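Local coordinates for protein peptide chain release factor subunit 1 (Aeropyrum pernix, PDB 3AGK) that probably directs the termination of translation in response to the stop codons UAA, UAG and UGA, as an archaeal class 1 release factor, at residues 12-17 with 112-117; 22-27 with 126-131; 35-40 with 120-125; 93-98 with 108-113. All coordinates share one frame; numbering follows the deposited sequence.

Contact 1: 12-17 with 112-117; sequences ISKREL and SPPEPI
Ile12 N donates to Ser112 O at 3.0 Å. The ring of Pro114 then packs against the start of helix 14-24. Its three outer carbons all lie near Ile12 O and differ in their other neighbours. Pro114 CB lies 3.7 Å from Lys14 CG. Pro114 CG presses furthest in, 3.2 Å from Ile12 O. Pro114 CD meets Leu17 CD1 at 3.7 Å, where the two side chains cross at about a right angle. Lys14 CG stands beside its own backbone N (chi1 -60°). It touches the ring, and from there the extended chain leads away from Pro114. Lys14 NZ is still 5.6 Å from Glu115 OE1, so any attraction is probably modest. Both Glu115 carboxylate oxygens are buried without a polar partner, and Leu17 CD1 is next to them. An alanine in place of Pro114 would remove CG and CD, and would probably leave a gap beside Lys14 and Leu17. Ser13 is the N-cap. Ser13 N donates to Glu16 OE1 at 2.8 Å; the return bond from Glu16 N to Ser13 OG is less sure. Together they form a capping box at the start of the first helix of the N-terminal domain.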
loop_
_atom_site.group_PDB
_atom_site.type_symbol
_atom_site.label_atom_id
_atom_site.label_comp_id
_atom_site.label_asym_id
_atom_site.label_seq_id
_atom_site.Cartn_x
_atom_site.Cartn_y
_atom_site.Cartn_z
ATOM N N ILE A 12 0.549 14.369 -16.158
ATOM C CA ILE A 12 -0.701 13.784 -15.691
ATOM C C ILE A 12 -0.833 14.003 -14.195
ATOM O O ILE A 12 0.162 14.163 -13.493
ATOM C CB ILE A 12 -0.769 12.268 -15.968
ATOM C CG1 ILE A 12 0.302 11.530 -15.164
ATOM C CG2 ILE A 12 -0.659 11.975 -17.477
ATOM C CD1 ILE A 12 0.318 10.027 -15.384
ATOM N N SER A 13 -2.064 14.009 -13.705
ATOM C CA SER A 13 -2.324 14.241 -12.295
ATOM C C SER A 13 -2.082 12.970 -11.502
ATOM O O SER A 13 -1.877 11.905 -12.075
ATOM C CB SER A 13 -3.774 14.657 -12.105
ATOM O OG SER A 13 -4.632 13.621 -12.555
ATOM N N LYS A 14 -2.141 13.088 -10.180
ATOM C CA LYS A 14 -2.098 11.930 -9.303
ATOM C C LYS A 14 -3.311 11.028 -9.500
ATOM O O LYS A 14 -3.229 9.815 -9.314
ATOM C CB LYS A 14 -1.992 12.372 -7.844
ATOM C CG LYS A 14 -0.747 13.188 -7.561
ATOM C CD LYS A 14 -0.596 13.499 -6.084
ATOM C CE LYS A 14 0.637 14.352 -5.837
ATOM N NZ LYS A 14 0.954 14.500 -4.387
ATOM N N ARG A 15 -4.438 11.610 -9.888
ATOM C CA ARG A 15 -5.635 10.807 -10.114
ATOM C C ARG A 15 -5.471 9.899 -11.340
ATOM O O ARG A 15 -5.858 8.730 -11.318
ATOM C CB ARG A 15 -6.887 11.684 -10.233
ATOM C CG ARG A 15 -6.949 12.537 -11.490
ATOM C CD ARG A 15 -8.353 13.062 -11.742
ATOM N NE ARG A 15 -8.844 13.860 -10.624
ATOM C CZ ARG A 15 -8.729 15.181 -10.542
ATOM N NH1 ARG A 15 -9.208 15.828 -9.486
ATOM N NH2 ARG A 15 -8.138 15.858 -11.518
ATOM N N GLU A 16 -4.889 10.424 -12.408
ATOM C CA GLU A 16 -4.627 9.585 -13.570
ATOM C C GLU A 16 -3.414 8.665 -13.359
ATOM O O GLU A 16 -3.401 7.532 -13.828
ATOM C CB GLU A 16 -4.499 10.421 -14.847
ATOM C CG GLU A 16 -3.947 11.817 -14.647
ATOM C CD GLU A 16 -4.445 12.792 -15.704
ATOM O OE1 GLU A 16 -4.093 13.990 -15.641
ATOM O OE2 GLU A 16 -5.200 12.362 -16.599
ATOM N N LEU A 17 -2.409 9.146 -12.640
ATOM C CA LEU A 17 -1.221 8.339 -12.383
ATOM C C LEU A 17 -1.603 7.004 -11.743
ATOM O O LEU A 17 -1.067 5.952 -12.109
ATOM C CB LEU A 17 -0.241 9.089 -11.474
ATOM C CG LEU A 17 1.268 8.937 -11.716
ATOM C CD1 LEU A 17 2.022 9.128 -10.412
ATOM C CD2 LEU A 17 1.695 7.621 -12.423
ATOM N N SER A 112 4.739 12.724 -18.157
ATOM C CA SER A 112 5.385 13.484 -17.105
ATOM C C SER A 112 4.558 13.315 -15.830
ATOM O O SER A 112 3.340 13.369 -15.869
ATOM C CB SER A 112 5.558 14.952 -17.504
ATOM O OG SER A 112 6.296 15.666 -16.520
ATOM N N PRO A 113 5.221 13.060 -14.698
ATOM C CA PRO A 113 4.502 12.786 -13.447
ATOM C C PRO A 113 4.059 14.069 -12.730
ATOM O O PRO A 113 4.639 15.127 -12.981
ATOM C CB PRO A 113 5.549 12.040 -12.616
ATOM C CG PRO A 113 6.856 12.595 -13.090
ATOM C CD PRO A 113 6.679 12.892 -14.556
ATOM N N PRO A 114 3.062 13.972 -11.832
ATOM C CA PRO A 114 2.563 15.169 -11.138
ATOM C C PRO A 114 3.672 15.769 -10.286
ATOM O O PRO A 114 3.694 16.969 -10.007
ATOM C CB PRO A 114 1.448 14.626 -10.231
ATOM C CG PRO A 114 1.234 13.204 -10.621
ATOM C CD PRO A 114 2.476 12.731 -11.299
ATOM N N GLU A 115 4.591 14.897 -9.891
ATOM C CA GLU A 115 5.707 15.209 -9.018
ATOM C C GLU A 115 7.014 15.173 -9.813
ATOM O O GLU A 115 7.203 14.306 -10.661
ATOM C CB GLU A 115 5.784 14.141 -7.922
ATOM C CG GLU A 115 6.109 12.717 -8.450
ATOM C CD GLU A 115 4.898 11.792 -8.507
ATOM O OE1 GLU A 115 3.769 12.293 -8.648
ATOM O OE2 GLU A 115 5.066 10.558 -8.409
ATOM N N PRO A 116 7.936 16.102 -9.526
ATOM C CA PRO A 116 9.221 16.091 -10.233
ATOM C C PRO A 116 10.079 14.917 -9.769
ATOM O O PRO A 116 10.289 14.742 -8.572
ATOM C CB PRO A 116 9.884 17.410 -9.806
ATOM C CG PRO A 116 8.827 18.177 -9.064
ATOM C CD PRO A 116 7.862 17.176 -8.527
ATOM N N ILE A 117 10.555 14.109 -10.704
ATOM C CA ILE A 117 11.494 13.060 -10.350
ATOM C C ILE A 117 12.881 13.690 -10.269
ATOM O O ILE A 117 13.127 14.727 -10.894
ATOM C CB ILE A 117 11.451 11.917 -11.373
ATOM C CG1 ILE A 117 11.029 12.450 -12.737
ATOM C CG2 ILE A 117 10.435 10.878 -10.959
ATOM C CD1 ILE A 117 10.716 11.351 -13.731
#

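Contact 2: 22-27 with 126-131; sequences KELKKW and KRFITD
A type I beta turn from Leu24 to Trp27, with Trp27 N bonded to Leu24 O, brings Trp27 CA within 5.8 Å of Arg127 CA. Trp27 O lies 3.7 Å from Arg127 CB. The main side-chain pair is Trp27 with Phe128. Both rings leave the backbone in the same way, with CG anti to the carbonyl carbon (chi1 -72° and -67°), and they lie side by side pointing the same way. Phe128 CE2 sits over one face of the indole, 3.4 Å from Trp27 CD2. The planes are inclined at 35°, so the pair is oblique. It belongs to an aromatic cluster of eRF1 domain 1, where Phe109 meets Trp27 and Phe96 meets Phe128. A serine in place of Trp27 would strip that side of Phe128 of its ring partner and would probably let the phenyl ring shift. Leu24 O approaches the edge of the Phe128 ring, 4.0 Å from Phe128 CD2. Further along, Lys25 CG reaches Thr130 CG2 at 4.4 Å. The amino end of Lys25 goes to Glu134 in a salt bridge.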
loop_
_atom_site.group_PDB
_atom_site.type_symbol
_atom_site.label_atom_id
_atom_site.label_comp_id
_atom_site.label_asym_id
_atom_site.label_seq_id
_atom_site.Cartn_x
_atom_site.Cartn_y
_atom_site.Cartn_z
ATOM N N LYS A 22 -2.462 1.034 -11.647
ATOM C CA LYS A 22 -3.201 -0.213 -11.494
ATOM C C LYS A 22 -3.013 -1.125 -12.700
ATOM O O LYS A 22 -3.123 -2.345 -12.590
ATOM C CB LYS A 22 -4.689 0.066 -11.256
ATOM C CG LYS A 22 -5.574 -1.169 -11.308
ATOM C CD LYS A 22 -6.473 -1.286 -10.068
ATOM C CE LYS A 22 -7.429 -0.099 -9.915
ATOM N NZ LYS A 22 -6.800 1.066 -9.230
ATOM N N GLU A 23 -2.713 -0.535 -13.851
ATOM C CA GLU A 23 -2.565 -1.320 -15.066
ATOM C C GLU A 23 -1.095 -1.556 -15.423
ATOM O O GLU A 23 -0.747 -2.558 -16.055
ATOM C CB GLU A 23 -3.320 -0.665 -16.218
ATOM C CG GLU A 23 -3.959 -1.656 -17.163
ATOM C CD GLU A 23 -3.165 -1.818 -18.439
ATOM O OE1 GLU A 23 -3.514 -2.702 -19.251
ATOM O OE2 GLU A 23 -2.195 -1.055 -18.632
ATOM N N LEU A 24 -0.229 -0.634 -15.018
ATOM C CA LEU A 24 1.207 -0.880 -15.123
ATOM C C LEU A 24 1.563 -2.072 -14.232
ATOM O O LEU A 24 2.293 -2.976 -14.649
ATOM C CB LEU A 24 2.021 0.363 -14.729
ATOM C CG LEU A 24 2.503 1.339 -15.821
ATOM C CD1 LEU A 24 1.802 1.127 -17.171
ATOM C CD2 LEU A 24 2.342 2.789 -15.367
ATOM N N LYS A 25 1.024 -2.086 -13.012
ATOM C CA LYS A 25 1.309 -3.175 -12.076
ATOM C C LYS A 25 0.914 -4.539 -12.645
ATOM O O LYS A 25 1.457 -5.565 -12.237
ATOM C CB LYS A 25 0.674 -2.923 -10.697
ATOM C CG LYS A 25 1.387 -1.831 -9.890
ATOM C CD LYS A 25 1.112 -1.902 -8.391
ATOM C CE LYS A 25 -0.202 -1.243 -8.020
ATOM N NZ LYS A 25 -0.301 -1.013 -6.550
ATOM N N LYS A 26 -0.005 -4.540 -13.608
ATOM C CA LYS A 26 -0.437 -5.770 -14.273
ATOM C C LYS A 26 0.651 -6.426 -15.131
ATOM O O LYS A 26 0.611 -7.631 -15.360
ATOM C CB LYS A 26 -1.666 -5.514 -15.153
ATOM C CG LYS A 26 -3.009 -5.511 -14.432
ATOM C CD LYS A 26 -4.157 -5.619 -15.432
ATOM C CE LYS A 26 -5.495 -5.788 -14.735
ATOM N NZ LYS A 26 -6.567 -6.197 -15.685
ATOM N N TRP A 27 1.613 -5.644 -15.610
ATOM C CA TRP A 27 2.571 -6.143 -16.601
ATOM C C TRP A 27 3.614 -7.114 -16.064
ATOM O O TRP A 27 4.227 -6.859 -15.024
ATOM C CB TRP A 27 3.266 -4.974 -17.288
ATOM C CG TRP A 27 2.365 -4.275 -18.211
ATOM C CD1 TRP A 27 1.198 -3.647 -17.894
ATOM C CD2 TRP A 27 2.532 -4.135 -19.624
ATOM N NE1 TRP A 27 0.626 -3.114 -19.025
ATOM C CE2 TRP A 27 1.425 -3.400 -20.102
ATOM C CE3 TRP A 27 3.515 -4.547 -20.533
ATOM C CZ2 TRP A 27 1.274 -3.073 -21.447
ATOM C CZ3 TRP A 27 3.359 -4.225 -21.872
ATOM C CH2 TRP A 27 2.247 -3.494 -22.316
ATOM N N LYS A 126 11.420 -8.278 -15.242
ATOM C CA LYS A 126 10.282 -9.131 -15.566
ATOM C C LYS A 126 8.972 -8.348 -15.355
ATOM O O LYS A 126 7.878 -8.811 -15.710
ATOM C CB LYS A 126 10.330 -10.423 -14.731
ATOM C CG LYS A 126 11.586 -11.283 -14.983
ATOM C CD LYS A 126 11.741 -12.418 -13.965
ATOM C CE LYS A 126 13.047 -13.193 -14.163
ATOM N NZ LYS A 126 13.257 -14.243 -13.110
ATOM N N ARG A 127 9.114 -7.146 -14.794
ATOM C CA ARG A 127 7.996 -6.235 -14.567
ATOM C C ARG A 127 8.455 -4.773 -14.703
ATOM O O ARG A 127 9.655 -4.495 -14.796
ATOM C CB ARG A 127 7.381 -6.488 -13.182
ATOM C CG ARG A 127 8.318 -6.211 -12.015
ATOM C CD ARG A 127 7.829 -6.856 -10.715
ATOM N NE ARG A 127 6.541 -6.328 -10.271
ATOM C CZ ARG A 127 5.892 -6.739 -9.182
ATOM N NH1 ARG A 127 4.723 -6.198 -8.861
ATOM N NH2 ARG A 127 6.408 -7.692 -8.413
ATOM N N PHE A 128 7.504 -3.844 -14.738
ATOM C CA PHE A 128 7.836 -2.423 -14.679
ATOM C C PHE A 128 8.200 -2.006 -13.235
ATOM O O PHE A 128 7.614 -2.491 -12.259
ATOM C CB PHE A 128 6.677 -1.553 -15.213
ATOM C CG PHE A 128 6.409 -1.701 -16.708
ATOM C CD1 PHE A 128 7.454 -1.718 -17.630
ATOM C CD2 PHE A 128 5.101 -1.772 -17.189
ATOM C CE1 PHE A 128 7.202 -1.837 -18.999
ATOM C CE2 PHE A 128 4.839 -1.890 -18.550
ATOM C CZ PHE A 128 5.892 -1.919 -19.458
ATOM N N ILE A 129 9.175 -1.116 -13.101
ATOM C CA ILE A 129 9.527 -0.580 -11.794
ATOM C C ILE A 129 8.728 0.696 -11.548
ATOM O O ILE A 129 8.957 1.721 -12.190
ATOM C CB ILE A 129 11.023 -0.260 -11.699
ATOM C CG1 ILE A 129 11.852 -1.418 -12.265
ATOM C CG2 ILE A 129 11.401 0.084 -10.251
ATOM C CD1 ILE A 129 11.612 -2.739 -11.580
ATOM N N THR A 130 7.788 0.630 -10.621
ATOM C CA THR A 130 6.848 1.723 -10.429
ATOM C C THR A 130 7.181 2.460 -9.146
ATOM O O THR A 130 6.584 3.500 -8.832
ATOM C CB THR A 130 5.432 1.184 -10.328
ATOM O OG1 THR A 130 5.094 0.999 -8.951
ATOM C CG2 THR A 130 5.325 -0.149 -11.046
ATOM N N ASP A 131 8.135 1.893 -8.411
ATOM C CA ASP A 131 8.612 2.421 -7.145
ATOM C C ASP A 131 8.273 3.873 -6.893
ATOM O O ASP A 131 7.402 4.185 -6.094
ATOM C CB ASP A 131 10.137 2.264 -7.057
ATOM C CG ASP A 131 10.564 0.847 -6.747
ATOM O OD1 ASP A 131 9.720 -0.061 -6.884
ATOM O OD2 ASP A 131 11.743 0.644 -6.373
#

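Contact 3: 35-40 with 120-125; sequences LSLYIP and FYYRTD
Leu35 and Tyr122 meet at the tightest side-chain packing here, with Leu35 CD1 3.2 Å from Tyr122 CE1. The two side chains cross at about a right angle. With its CG opposite the backbone N (chi1 173°), Leu35 reaches across to the partner strand. On the same face Leu37 CD1 meets Phe120 CE1 at 3.6 Å. Helices 45-58 and 65-82 pack on this face. The backbones form an antiparallel ladder that makes 121-125 an edge strand of the four-stranded sheet of domain 1. Ser36 pairs with Arg123 and Tyr38 with Tyr121, each pair with a hydrogen bond in both directions. The bond from Tyr38 N to Tyr121 O is 2.8 Å and nearly straight, at 170°. The face of Ser36, Tyr38, Tyr121 and Arg123 is more loosely packed across the strands. Tyr38 and Tyr121 lie alongside each other, no closer than 4.0 Å from Tyr38 CD1 to Tyr121 CB. Ser36 OG and Tyr38 OH both bond to the Ile129 backbone. Arg123 is exposed, and its guanidinium group leads away from Ser36 to a salt bridge with Asp125.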
loop_
_atom_site.group_PDB
_atom_site.type_symbol
_atom_site.label_atom_id
_atom_site.label_comp_id
_atom_site.label_asym_id
_atom_site.label_seq_id
_atom_site.Cartn_x
_atom_site.Cartn_y
_atom_site.Cartn_z
ATOM N N LEU A 35 11.127 -2.582 -20.040
ATOM C CA LEU A 35 11.939 -1.393 -19.797
ATOM C C LEU A 35 11.271 -0.363 -18.891
ATOM O O LEU A 35 10.108 -0.010 -19.079
ATOM C CB LEU A 35 12.296 -0.740 -21.134
ATOM C CG LEU A 35 12.999 0.618 -21.140
ATOM C CD1 LEU A 35 14.049 0.662 -20.053
ATOM C CD2 LEU A 35 13.652 0.862 -22.496
ATOM N N SER A 36 12.027 0.117 -17.910
ATOM C CA SER A 36 11.583 1.208 -17.053
ATOM C C SER A 36 12.614 2.342 -17.135
ATOM O O SER A 36 13.806 2.105 -16.956
ATOM C CB SER A 36 11.440 0.720 -15.605
ATOM O OG SER A 36 10.517 -0.353 -15.509
ATOM N N LEU A 37 12.167 3.565 -17.405
ATOM C CA LEU A 37 13.094 4.681 -17.599
ATOM C C LEU A 37 12.581 6.021 -17.040
ATOM O O LEU A 37 11.565 6.543 -17.492
ATOM C CB LEU A 37 13.411 4.820 -19.085
ATOM C CG LEU A 37 14.186 6.054 -19.522
ATOM C CD1 LEU A 37 15.627 5.938 -19.048
ATOM C CD2 LEU A 37 14.136 6.167 -21.019
ATOM N N TYR A 38 13.299 6.572 -16.064
ATOM C CA TYR A 38 12.918 7.826 -15.414
ATOM C C TYR A 38 13.964 8.901 -15.687
ATOM O O TYR A 38 15.150 8.699 -15.432
ATOM C CB TYR A 38 12.855 7.640 -13.901
ATOM C CG TYR A 38 11.754 6.755 -13.358
ATOM C CD1 TYR A 38 11.780 5.374 -13.530
ATOM C CD2 TYR A 38 10.721 7.299 -12.604
ATOM C CE1 TYR A 38 10.772 4.565 -12.998
ATOM C CE2 TYR A 38 9.719 6.506 -12.070
ATOM C CZ TYR A 38 9.741 5.143 -12.266
ATOM O OH TYR A 38 8.732 4.372 -11.720
ATOM N N ILE A 39 13.536 10.055 -16.178
ATOM C CA ILE A 39 14.469 11.115 -16.545
ATOM C C ILE A 39 14.188 12.428 -15.821
ATOM O O ILE A 39 13.165 13.061 -16.051
ATOM C CB ILE A 39 14.418 11.382 -18.048
ATOM C CG1 ILE A 39 14.597 10.067 -18.832
ATOM C CG2 ILE A 39 15.447 12.455 -18.430
ATOM C CD1 ILE A 39 14.283 10.199 -20.325
ATOM N N PRO A 40 15.102 12.845 -14.938
ATOM C CA PRO A 40 14.899 14.092 -14.192
ATOM C C PRO A 40 14.950 15.314 -15.100
ATOM O O PRO A 40 15.482 15.248 -16.206
ATOM C CB PRO A 40 16.092 14.118 -13.228
ATOM C CG PRO A 40 16.533 12.696 -13.128
ATOM C CD PRO A 40 16.300 12.118 -14.487
ATOM N N PHE A 120 17.618 9.717 -11.921
ATOM C CA PHE A 120 17.562 8.967 -13.168
ATOM C C PHE A 120 17.535 7.487 -12.850
ATOM O O PHE A 120 18.185 7.041 -11.912
ATOM C CB PHE A 120 18.757 9.286 -14.058
ATOM C CG PHE A 120 18.814 8.458 -15.305
ATOM C CD1 PHE A 120 18.040 8.782 -16.400
ATOM C CD2 PHE A 120 19.651 7.356 -15.386
ATOM C CE1 PHE A 120 18.089 8.026 -17.562
ATOM C CE2 PHE A 120 19.710 6.596 -16.541
ATOM C CZ PHE A 120 18.931 6.929 -17.629
ATOM N N TYR A 121 16.777 6.723 -13.614
ATOM C CA TYR A 121 16.713 5.297 -13.366
ATOM C C TYR A 121 16.432 4.616 -14.691
ATOM O O TYR A 121 15.602 5.082 -15.473
ATOM C CB TYR A 121 15.610 5.001 -12.352
ATOM C CG TYR A 121 15.555 3.575 -11.855
ATOM C CD1 TYR A 121 16.291 3.177 -10.743
ATOM C CD2 TYR A 121 14.751 2.629 -12.475
ATOM C CE1 TYR A 121 16.239 1.870 -10.270
ATOM C CE2 TYR A 121 14.687 1.320 -12.008
ATOM C CZ TYR A 121 15.437 0.950 -10.907
ATOM O OH TYR A 121 15.378 -0.338 -10.438
ATOM N N TYR A 122 17.153 3.536 -14.955
ATOM C CA TYR A 122 16.926 2.740 -16.148
ATOM C C TYR A 122 16.938 1.288 -15.744
ATOM O O TYR A 122 17.819 0.855 -14.999
ATOM C CB TYR A 122 18.016 2.978 -17.191
ATOM C CG TYR A 122 18.070 1.880 -18.243
ATOM C CD1 TYR A 122 17.230 1.908 -19.337
ATOM C CD2 TYR A 122 18.942 0.800 -18.120
ATOM C CE1 TYR A 122 17.257 0.911 -20.294
ATOM C CE2 TYR A 122 18.979 -0.208 -19.079
ATOM C CZ TYR A 122 18.129 -0.137 -20.164
ATOM O OH TYR A 122 18.130 -1.110 -21.131
ATOM N N ARG A 123 15.985 0.510 -16.229
ATOM C CA ARG A 123 16.023 -0.899 -15.876
ATOM C C ARG A 123 15.270 -1.807 -16.836
ATOM O O ARG A 123 14.301 -1.400 -17.474
ATOM C CB ARG A 123 15.528 -1.090 -14.445
ATOM C CG ARG A 123 15.783 -2.458 -13.888
ATOM C CD ARG A 123 15.898 -2.363 -12.390
ATOM N NE ARG A 123 16.869 -3.314 -11.875
ATOM C CZ ARG A 123 16.552 -4.383 -11.156
ATOM N NH1 ARG A 123 15.284 -4.615 -10.851
ATOM N NH2 ARG A 123 17.502 -5.205 -10.733
ATOM N N THR A 124 15.750 -3.040 -16.952
ATOM C CA THR A 124 15.005 -4.069 -17.657
ATOM C C THR A 124 14.702 -5.180 -16.673
ATOM O O THR A 124 15.595 -5.690 -16.012
ATOM C CB THR A 124 15.758 -4.606 -18.876
ATOM O OG1 THR A 124 17.081 -5.008 -18.496
ATOM C CG2 THR A 124 15.842 -3.538 -19.936
ATOM N N ASP A 125 13.433 -5.535 -16.555
ATOM C CA ASP A 125 13.041 -6.524 -15.569
ATOM C C ASP A 125 11.886 -7.357 -16.081
ATOM O O ASP A 125 11.443 -7.175 -17.218
ATOM C CB ASP A 125 12.675 -5.854 -14.245
ATOM C CG ASP A 125 13.113 -6.671 -13.044
ATOM O OD1 ASP A 125 13.821 -6.123 -12.177
ATOM O OD2 ASP A 125 12.757 -7.865 -12.967
#

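Contact 4: 93-98 with 108-113; sequences LVLFCG and CFMFSP
Cys97 turns SG to stand beside its backbone N (chi1 -52°), while Cys108 holds SG opposite its own N (chi1 -153°), and the two sulfurs meet. The bond from Cys97 SG to Cys108 SG is 2.0 Å long. These cysteines are a non-hydrogen-bonded antiparallel pair, with Cys97 CA 4.2 Å from Cys108 CA. Next to them, Leu95 and Met110 run side by side, Leu95 CG 3.8 Å from Met110 CG. Leu93 CD2 touches the same Met110 CG, also at 3.8 Å. Arg81 of helix 65-82 packs on this face. The other face carries Val94, Phe96, Phe109 and Phe111. Val94 CG2 lies over one face of the Phe111 ring, but the modelled approach is too short to be trusted. Phe111 CE2 comes to the edge of the Phe96 ring, 4.2 Å from Phe96 CE1. Helix 14-24 packs on Phe109 and Phe111. Four backbone bonds join the hairpin strands, two each for Val94 with Phe111 and Phe96 with Phe109. Phe96 O takes the N-H of Phe109 at 2.7 Å, and Phe109 CD1 is also near it, at 3.4 Å. The disulfide torsion is only 39°, far below the usual 90° or so, which suggests strain. The covalent link fixes the register of the hairpin near the loop that joins the two strands, so they would probably stay tethered there even where backbone bonds opened.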
loop_
_atom_site.group_PDB
_atom_site.type_symbol
_atom_site.label_atom_id
_atom_site.label_comp_id
_atom_site.label_asym_id
_atom_site.label_seq_id
_atom_site.Cartn_x
_atom_site.Cartn_y
_atom_site.Cartn_z
ATOM N N LEU A 93 10.427 12.934 -17.297
ATOM C CA LEU A 93 9.733 11.950 -18.123
ATOM C C LEU A 93 9.830 10.579 -17.484
ATOM O O LEU A 93 10.816 10.279 -16.810
ATOM C CB LEU A 93 10.415 11.847 -19.479
ATOM C CG LEU A 93 10.044 12.704 -20.669
ATOM C CD1 LEU A 93 10.981 12.330 -21.800
ATOM C CD2 LEU A 93 8.600 12.445 -21.056
ATOM N N VAL A 94 8.831 9.731 -17.709
ATOM C CA VAL A 94 8.999 8.307 -17.429
ATOM C C VAL A 94 8.445 7.457 -18.579
ATOM O O VAL A 94 7.386 7.759 -19.143
ATOM C CB VAL A 94 8.405 7.864 -16.062
ATOM C CG1 VAL A 94 8.267 9.039 -15.099
ATOM C CG2 VAL A 94 7.089 7.171 -16.252
ATOM N N LEU A 95 9.184 6.410 -18.934
ATOM C CA LEU A 95 8.777 5.488 -19.989
ATOM C C LEU A 95 8.732 4.048 -19.505
ATOM O O LEU A 95 9.630 3.614 -18.798
ATOM C CB LEU A 95 9.738 5.566 -21.184
ATOM C CG LEU A 95 9.604 6.763 -22.133
ATOM C CD1 LEU A 95 10.324 7.981 -21.560
ATOM C CD2 LEU A 95 10.124 6.436 -23.530
ATOM N N PHE A 96 7.694 3.313 -19.897
ATOM C CA PHE A 96 7.677 1.854 -19.752
ATOM C C PHE A 96 7.369 1.233 -21.123
ATOM O O PHE A 96 6.420 1.638 -21.786
ATOM C CB PHE A 96 6.629 1.424 -18.728
ATOM C CG PHE A 96 6.806 2.049 -17.362
ATOM C CD1 PHE A 96 6.089 3.180 -16.999
ATOM C CD2 PHE A 96 7.679 1.494 -16.434
ATOM C CE1 PHE A 96 6.250 3.751 -15.737
ATOM C CE2 PHE A 96 7.838 2.057 -15.175
ATOM C CZ PHE A 96 7.119 3.190 -14.831
ATOM N N CYS A 97 8.183 0.283 -21.571
ATOM C CA CYS A 97 7.965 -0.341 -22.877
ATOM C C CYS A 97 8.225 -1.836 -22.802
ATOM O O CYS A 97 9.051 -2.288 -22.014
ATOM C CB CYS A 97 8.864 0.279 -23.973
ATOM S SG CYS A 97 8.807 2.083 -24.119
ATOM N N GLY A 98 7.521 -2.598 -23.635
ATOM C CA GLY A 98 7.747 -4.030 -23.737
ATOM C C GLY A 98 6.536 -4.787 -24.248
ATOM O O GLY A 98 5.536 -4.183 -24.647
ATOM N N CYS A 108 4.411 1.435 -25.465
ATOM C CA CYS A 108 5.396 2.331 -24.879
ATOM C C CYS A 108 4.713 3.462 -24.123
ATOM O O CYS A 108 4.334 4.459 -24.729
ATOM C CB CYS A 108 6.283 2.920 -25.972
ATOM S SG CYS A 108 7.939 3.399 -25.416
ATOM N N PHE A 109 4.550 3.316 -22.810
ATOM C CA PHE A 109 3.921 4.369 -22.015
ATOM C C PHE A 109 4.906 5.514 -21.832
ATOM O O PHE A 109 6.075 5.281 -21.540
ATOM C CB PHE A 109 3.447 3.838 -20.655
ATOM C CG PHE A 109 2.560 2.624 -20.751
ATOM C CD1 PHE A 109 3.108 1.357 -20.906
ATOM C CD2 PHE A 109 1.180 2.749 -20.687
ATOM C CE1 PHE A 109 2.297 0.235 -21.001
ATOM C CE2 PHE A 109 0.358 1.632 -20.780
ATOM C CZ PHE A 109 0.920 0.373 -20.937
ATOM N N MET A 110 4.454 6.748 -22.044
ATOM C CA MET A 110 5.322 7.892 -21.800
ATOM C C MET A 110 4.545 9.030 -21.180
ATOM O O MET A 110 3.491 9.380 -21.664
ATOM C CB MET A 110 6.010 8.375 -23.077
ATOM C CG MET A 110 7.053 9.450 -22.758
ATOM S SD MET A 110 7.954 10.135 -24.155
ATOM C CE MET A 110 6.630 10.625 -25.248
ATOM N N PHE A 111 5.059 9.614 -20.105
ATOM C CA PHE A 111 4.383 10.759 -19.502
ATOM C C PHE A 111 5.280 11.590 -18.598
ATOM O O PHE A 111 6.441 11.222 -18.311
ATOM C CB PHE A 111 3.155 10.305 -18.715
ATOM C CG PHE A 111 3.472 9.352 -17.607
ATOM C CD1 PHE A 111 3.624 9.810 -16.306
ATOM C CD2 PHE A 111 3.630 8.000 -17.866
ATOM C CE1 PHE A 111 3.923 8.941 -15.278
ATOM C CE2 PHE A 111 3.933 7.114 -16.839
ATOM C CZ PHE A 111 4.077 7.586 -15.539
ATOM N N SER A 112 4.739 12.724 -18.157
ATOM C CA SER A 112 5.385 13.484 -17.105
ATOM C C SER A 112 4.558 13.315 -15.830
ATOM O O SER A 112 3.340 13.369 -15.869
ATOM C CB SER A 112 5.558 14.952 -17.504
ATOM O OG SER A 112 6.296 15.666 -16.520
ATOM N N PRO A 113 5.221 13.060 -14.698
ATOM C CA PRO A 113 4.502 12.786 -13.447
ATOM C C PRO A 113 4.059 14.069 -12.730
ATOM O O PRO A 113 4.639 15.127 -12.981
ATOM C CB PRO A 113 5.549 12.040 -12.616
ATOM C CG PRO A 113 6.856 12.595 -13.090
ATOM C CD PRO A 113 6.679 12.892 -14.556
#

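Overall arrangement
From the N terminus, the start of helix 14-24 is met by 112-117, which closes contact 1. The far end of that helix is met by 126-131 in contact 2, so the two contacts cross along the chain. Strand 34-39 follows and pairs with 121-125 in contact 3, which crosses contact 1 and nests inside contact 2. Contact 4, the hairpin of 93-98 and 107-111, nests inside both 2 and 3. It shares Ser112 and Pro113 with contact 1. Strands 34-39 and 93-98 are neighbours, so contacts 3 and 4 join into one four-stranded antiparallel sheet. Contacts 1 and 2 place helix 14-24 against the loops that follow the two edge strands of the sheet.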